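Local atomic coordinates of projannalysin (Methanocaldococcus jannaschii, PDB entry 4JIX), a protein that is the zymogen of a soluble minigluzincin that, once activated, probably hydrolyses peptide bonds with a zinc ion, on a minimal scaffold related to membrane metallopeptidase catalytic domains. Residues A[9-19]-A[58-69]. The protein carries 1 engineered substitution. Residues are numbered along the deposited sequence; the frame is centred on the assembly and turned at random.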
loop_
_atom_site.group_PDB
_atom_site.type_symbol
_atom_site.label_atom_id
_atom_site.label_comp_id
_atom_site.label_asym_id
_atom_site.label_seq_id
_atom_site.Cartn_x
_atom_site.Cartn_y
_atom_site.Cartn_z
ATOM N N LYS A 9 20.112 -6.214 -6.331
ATOM C CA LYS A 9 18.729 -6.612 -6.111
ATOM C C LYS A 9 18.622 -8.132 -6.263
ATOM O O LYS A 9 19.097 -8.695 -7.258
ATOM C CB LYS A 9 17.779 -5.871 -7.079
ATOM C CG LYS A 9 16.590 -5.189 -6.393
ATOM C CD LYS A 9 16.028 -4.004 -7.205
ATOM C CE LYS A 9 14.590 -4.179 -7.669
ATOM N NZ LYS A 9 13.590 -4.012 -6.572
ATOM N N LYS A 10 18.098 -8.794 -5.214
ATOM C CA LYS A 10 17.861 -10.236 -5.187
ATOM C C LYS A 10 16.797 -10.551 -6.231
ATOM O O LYS A 10 15.828 -9.798 -6.345
ATOM C CB LYS A 10 17.409 -10.689 -3.780
ATOM C CG LYS A 10 17.408 -12.210 -3.584
ATOM C CD LYS A 10 16.968 -12.635 -2.182
ATOM C CE LYS A 10 18.103 -12.672 -1.180
ATOM N NZ LYS A 10 17.604 -12.752 0.220
ATOM N N ASP A 11 16.996 -11.613 -7.019
ATOM C CA ASP A 11 16.032 -12.030 -8.037
ATOM C C ASP A 11 14.719 -12.396 -7.360
ATOM O O ASP A 11 14.728 -13.013 -6.289
ATOM C CB ASP A 11 16.565 -13.207 -8.853
ATOM C CG ASP A 11 15.866 -13.384 -10.185
ATOM O OD1 ASP A 11 14.711 -13.878 -10.193
ATOM O OD2 ASP A 11 16.488 -13.066 -11.226
ATOM N N ILE A 12 13.597 -11.975 -7.956
ATOM C CA ILE A 12 12.259 -12.209 -7.419
ATOM C C ILE A 12 12.026 -13.710 -7.137
ATOM O O ILE A 12 11.493 -14.034 -6.081
ATOM C CB ILE A 12 11.159 -11.588 -8.332
ATOM C CG1 ILE A 12 9.777 -11.584 -7.653
ATOM C CG2 ILE A 12 11.139 -12.168 -9.759
ATOM C CD1 ILE A 12 9.683 -10.563 -6.446
ATOM N N LYS A 13 12.503 -14.607 -8.024
ATOM C CA LYS A 13 12.370 -16.061 -7.866
ATOM C C LYS A 13 13.098 -16.546 -6.604
ATOM O O LYS A 13 12.583 -17.421 -5.911
ATOM C CB LYS A 13 12.878 -16.816 -9.113
ATOM C CG LYS A 13 12.369 -16.280 -10.466
ATOM C CD LYS A 13 10.844 -16.381 -10.676
ATOM C CE LYS A 13 10.359 -15.407 -11.726
ATOM N NZ LYS A 13 8.986 -15.728 -12.194
ATOM N N ASP A 14 14.260 -15.940 -6.274
ATOM C CA ASP A 14 15.030 -16.275 -5.071
ATOM C C ASP A 14 14.287 -15.852 -3.803
ATOM O O ASP A 14 14.333 -16.587 -2.812
ATOM C CB ASP A 14 16.430 -15.635 -5.105
ATOM C CG ASP A 14 17.349 -16.140 -6.206
ATOM O OD1 ASP A 14 18.331 -15.429 -6.530
ATOM O OD2 ASP A 14 17.119 -17.264 -6.710
ATOM N N ILE A 15 13.606 -14.675 -3.823
ATOM C CA ILE A 15 12.824 -14.202 -2.682
ATOM C C ILE A 15 11.680 -15.208 -2.423
ATOM O O ILE A 15 11.462 -15.619 -1.276
ATOM C CB ILE A 15 12.285 -12.746 -2.872
ATOM C CG1 ILE A 15 13.444 -11.727 -3.115
ATOM C CG2 ILE A 15 11.411 -12.332 -1.676
ATOM C CD1 ILE A 15 12.987 -10.283 -3.585
ATOM N N VAL A 16 10.960 -15.603 -3.494
ATOM C CA VAL A 16 9.849 -16.564 -3.421
ATOM C C VAL A 16 10.345 -17.910 -2.855
ATOM O O VAL A 16 9.751 -18.408 -1.897
ATOM C CB VAL A 16 9.118 -16.750 -4.784
ATOM C CG1 VAL A 16 8.028 -17.821 -4.686
ATOM C CG2 VAL A 16 8.513 -15.432 -5.267
ATOM N N ASN A 17 11.440 -18.472 -3.417
ATOM C CA ASN A 17 11.966 -19.777 -3.009
ATOM C C ASN A 17 12.406 -19.805 -1.542
ATOM O O ASN A 17 12.147 -20.796 -0.866
ATOM C CB ASN A 17 13.102 -20.240 -3.937
ATOM C CG ASN A 17 12.588 -20.603 -5.313
ATOM O OD1 ASN A 17 11.399 -20.830 -5.518
ATOM N ND2 ASN A 17 13.452 -20.641 -6.297
ATOM N N GLU A 18 13.003 -18.711 -1.041
ATOM C CA GLU A 18 13.436 -18.591 0.351
ATOM C C GLU A 18 12.233 -18.668 1.313
ATOM O O GLU A 18 12.328 -19.296 2.366
ATOM C CB GLU A 18 14.209 -17.279 0.557
ATOM C CG GLU A 18 15.664 -17.367 0.121
ATOM C CD GLU A 18 16.443 -16.064 0.036
ATOM O OE1 GLU A 18 15.886 -15.000 0.391
ATOM O OE2 GLU A 18 17.619 -16.111 -0.398
ATOM N N ILE A 19 11.099 -18.057 0.933
ATOM C CA ILE A 19 9.862 -18.063 1.733
ATOM C C ILE A 19 9.217 -19.456 1.679
ATOM O O ILE A 19 8.808 -19.969 2.722
ATOM C CB ILE A 19 8.895 -16.928 1.305
ATOM C CG1 ILE A 19 9.519 -15.553 1.650
ATOM C CG2 ILE A 19 7.501 -17.067 1.961
ATOM C CD1 ILE A 19 8.974 -14.343 0.822
ATOM N N GLU A 58 9.714 -4.467 -9.784
ATOM C CA GLU A 58 10.859 -3.751 -10.332
ATOM C C GLU A 58 11.298 -2.538 -9.498
ATOM O O GLU A 58 12.432 -2.088 -9.664
ATOM C CB GLU A 58 10.550 -3.313 -11.771
ATOM C CG GLU A 58 10.629 -4.470 -12.757
ATOM C CD GLU A 58 10.076 -4.258 -14.153
ATOM O OE1 GLU A 58 9.523 -3.169 -14.435
ATOM O OE2 GLU A 58 10.176 -5.206 -14.965
ATOM N N ASN A 59 10.447 -2.019 -8.605
ATOM C CA ASN A 59 10.793 -0.798 -7.880
ATOM C C ASN A 59 10.772 -0.889 -6.343
ATOM O O ASN A 59 11.356 -0.010 -5.703
ATOM C CB ASN A 59 9.863 0.330 -8.333
ATOM C CG ASN A 59 10.077 0.706 -9.788
ATOM O OD1 ASN A 59 10.829 1.633 -10.113
ATOM N ND2 ASN A 59 9.478 -0.046 -10.704
ATOM N N PHE A 60 10.122 -1.904 -5.743
ATOM C CA PHE A 60 10.085 -1.987 -4.272
ATOM C C PHE A 60 11.325 -2.673 -3.729
ATOM O O PHE A 60 11.819 -3.610 -4.355
ATOM C CB PHE A 60 8.838 -2.752 -3.789
ATOM C CG PHE A 60 7.535 -1.988 -3.675
ATOM C CD1 PHE A 60 6.562 -2.384 -2.767
ATOM C CD2 PHE A 60 7.259 -0.911 -4.513
ATOM C CE1 PHE A 60 5.348 -1.697 -2.676
ATOM C CE2 PHE A 60 6.037 -0.239 -4.435
ATOM C CZ PHE A 60 5.091 -0.637 -3.518
ATOM N N ASP A 61 11.788 -2.251 -2.533
ATOM C CA ASP A 61 12.934 -2.860 -1.843
ATOM C C ASP A 61 12.605 -4.314 -1.448
ATOM O O ASP A 61 11.436 -4.678 -1.338
ATOM C CB ASP A 61 13.313 -2.038 -0.593
ATOM C CG ASP A 61 13.944 -0.684 -0.902
ATOM O OD1 ASP A 61 14.645 -0.568 -1.944
ATOM O OD2 ASP A 61 13.780 0.250 -0.079
ATOM N N GLU A 62 13.633 -5.119 -1.210
ATOM C CA GLU A 62 13.492 -6.530 -0.850
ATOM C C GLU A 62 12.608 -6.734 0.374
ATOM O O GLU A 62 11.814 -7.660 0.377
ATOM C CB GLU A 62 14.865 -7.147 -0.582
ATOM C CG GLU A 62 14.816 -8.666 -0.595
ATOM C CD GLU A 62 16.153 -9.319 -0.337
ATOM O OE1 GLU A 62 17.191 -8.756 -0.761
ATOM O OE2 GLU A 62 16.160 -10.400 0.296
ATOM N N GLU A 63 12.795 -5.922 1.425
ATOM C CA GLU A 63 11.999 -6.017 2.644
ATOM C C GLU A 63 10.480 -5.957 2.328
ATOM O O GLU A 63 9.721 -6.769 2.871
ATOM C CB GLU A 63 12.377 -4.900 3.625
ATOM C CG GLU A 63 11.421 -4.814 4.810
ATOM C CD GLU A 63 11.612 -3.629 5.730
ATOM O OE1 GLU A 63 11.896 -3.860 6.925
ATOM O OE2 GLU A 63 11.484 -2.473 5.264
ATOM N N LEU A 64 10.051 -5.027 1.438
ATOM C CA LEU A 64 8.621 -4.911 1.097
ATOM C C LEU A 64 8.171 -6.083 0.253
ATOM O O LEU A 64 7.094 -6.614 0.495
ATOM C CB LEU A 64 8.279 -3.581 0.386
ATOM C CG LEU A 64 8.781 -2.269 1.023
ATOM C CD1 LEU A 64 8.161 -1.069 0.328
ATOM C CD2 LEU A 64 8.492 -2.206 2.539
ATOM N N LEU A 65 8.994 -6.513 -0.707
ATOM C CA LEU A 65 8.651 -7.657 -1.572
ATOM C C LEU A 65 8.522 -8.947 -0.762
ATOM O O LEU A 65 7.607 -9.721 -1.006
ATOM C CB LEU A 65 9.694 -7.846 -2.694
ATOM C CG LEU A 65 9.771 -6.722 -3.734
ATOM C CD1 LEU A 65 10.935 -6.946 -4.686
ATOM C CD2 LEU A 65 8.446 -6.574 -4.518
ATOM N N HIS A 66 9.449 -9.171 0.195
ATOM C CA HIS A 66 9.444 -10.339 1.079
ATOM C C HIS A 66 8.137 -10.397 1.893
ATOM O O HIS A 66 7.526 -11.457 1.990
ATOM C CB HIS A 66 10.666 -10.303 2.024
ATOM C CG HIS A 66 10.637 -11.361 3.087
ATOM N ND1 HIS A 66 10.045 -11.132 4.319
ATOM C CD2 HIS A 66 11.114 -12.627 3.062
ATOM C CE1 HIS A 66 10.195 -12.254 5.006
ATOM N NE2 HIS A 66 10.821 -13.185 4.287
ATOM N N TYR A 67 7.739 -9.265 2.488
ATOM C CA TYR A 67 6.533 -9.165 3.315
ATOM C C TYR A 67 5.262 -9.482 2.510
ATOM O O TYR A 67 4.372 -10.172 3.021
ATOM C CB TYR A 67 6.408 -7.753 3.933
ATOM C CG TYR A 67 5.267 -7.652 4.931
ATOM C CD1 TYR A 67 5.456 -7.987 6.273
ATOM C CD2 TYR A 67 3.988 -7.268 4.525
ATOM C CE1 TYR A 67 4.402 -7.936 7.186
ATOM C CE2 TYR A 67 2.927 -7.211 5.432
ATOM C CZ TYR A 67 3.144 -7.537 6.764
ATOM O OH TYR A 67 2.107 -7.498 7.665
ATOM N N ILE A 68 5.173 -8.936 1.281
ATOM C CA ILE A 68 4.037 -9.088 0.365
ATOM C C ILE A 68 3.896 -10.574 -0.031
ATOM O O ILE A 68 2.799 -11.121 0.041
ATOM C CB ILE A 68 4.239 -8.161 -0.877
ATOM C CG1 ILE A 68 4.002 -6.666 -0.522
ATOM C CG2 ILE A 68 3.369 -8.582 -2.065
ATOM C CD1 ILE A 68 4.646 -5.662 -1.601
ATOM N N ILE A 69 5.007 -11.200 -0.462
ATOM C CA ILE A 69 5.034 -12.606 -0.879
ATOM C C ILE A 69 4.719 -13.494 0.328
ATOM O O ILE A 69 3.958 -14.452 0.179
ATOM C CB ILE A 69 6.384 -12.978 -1.553
ATOM C CG1 ILE A 69 6.576 -12.201 -2.880
ATOM C CG2 ILE A 69 6.488 -14.501 -1.800
ATOM C CD1 ILE A 69 8.063 -12.102 -3.361
#
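Lys10 and Glu62 both send CG away from the backbone N (chi1 -168° in Lys10), which carries their charged ends to each other, while Ile15 and Ile69, each with CG2 in that position, mesh in the buried part of the interface. The contact is knobs-into-holes packing of two helices of the minigluzincin fold, 12-22 and 62-78; the short segments cross at -48° with their axes 9.9 Å apart. Helix 62-78 goes on to carry the HExxH zinc-binding motif, whose His71 and His75 bind the zinc ion together with His83. Ile15 sits among Glu62, Leu65, His66 and Ile69: its CD1 lies 3.9 Å from Glu62 CG, and its CG2 lies over the backbone at His66 CA. In return Ile69 enters the hole formed by Ile12, Ile15, Val16 and Ile19, its CD1 reaching 3.8 Å from Ile12 CD1. Leu50 and Leu52 of strand 49-53 also touch Ile69, so this hydrophobic layer is shared with the sheet. At the more exposed side of the contact, the Lys10 chain bends at chi3, so that its CD and CE pass obliquely by Glu62 OE2. Lys10 NZ forms a salt bridge with Glu62 OE2 at 2.8 Å, on the syn side but 24° out of the carboxylate plane, and a second with Glu18 OE1, at its syn lone pair and the same 2.8 Å. In this salt-bridge network the ammonium joins two carboxylates whose nearest oxygens, Glu18 OE1 and Glu62 OE2, are 4.6 Å apart, and probably offsets their repulsion. A methionine in place of Lys10 would probably leave these two like charges facing each other without their shared counterion. Near the far end of the contact, Ile19 approaches the His66 ring obliquely, CD1 lying 3.5 Å from His66 CD2.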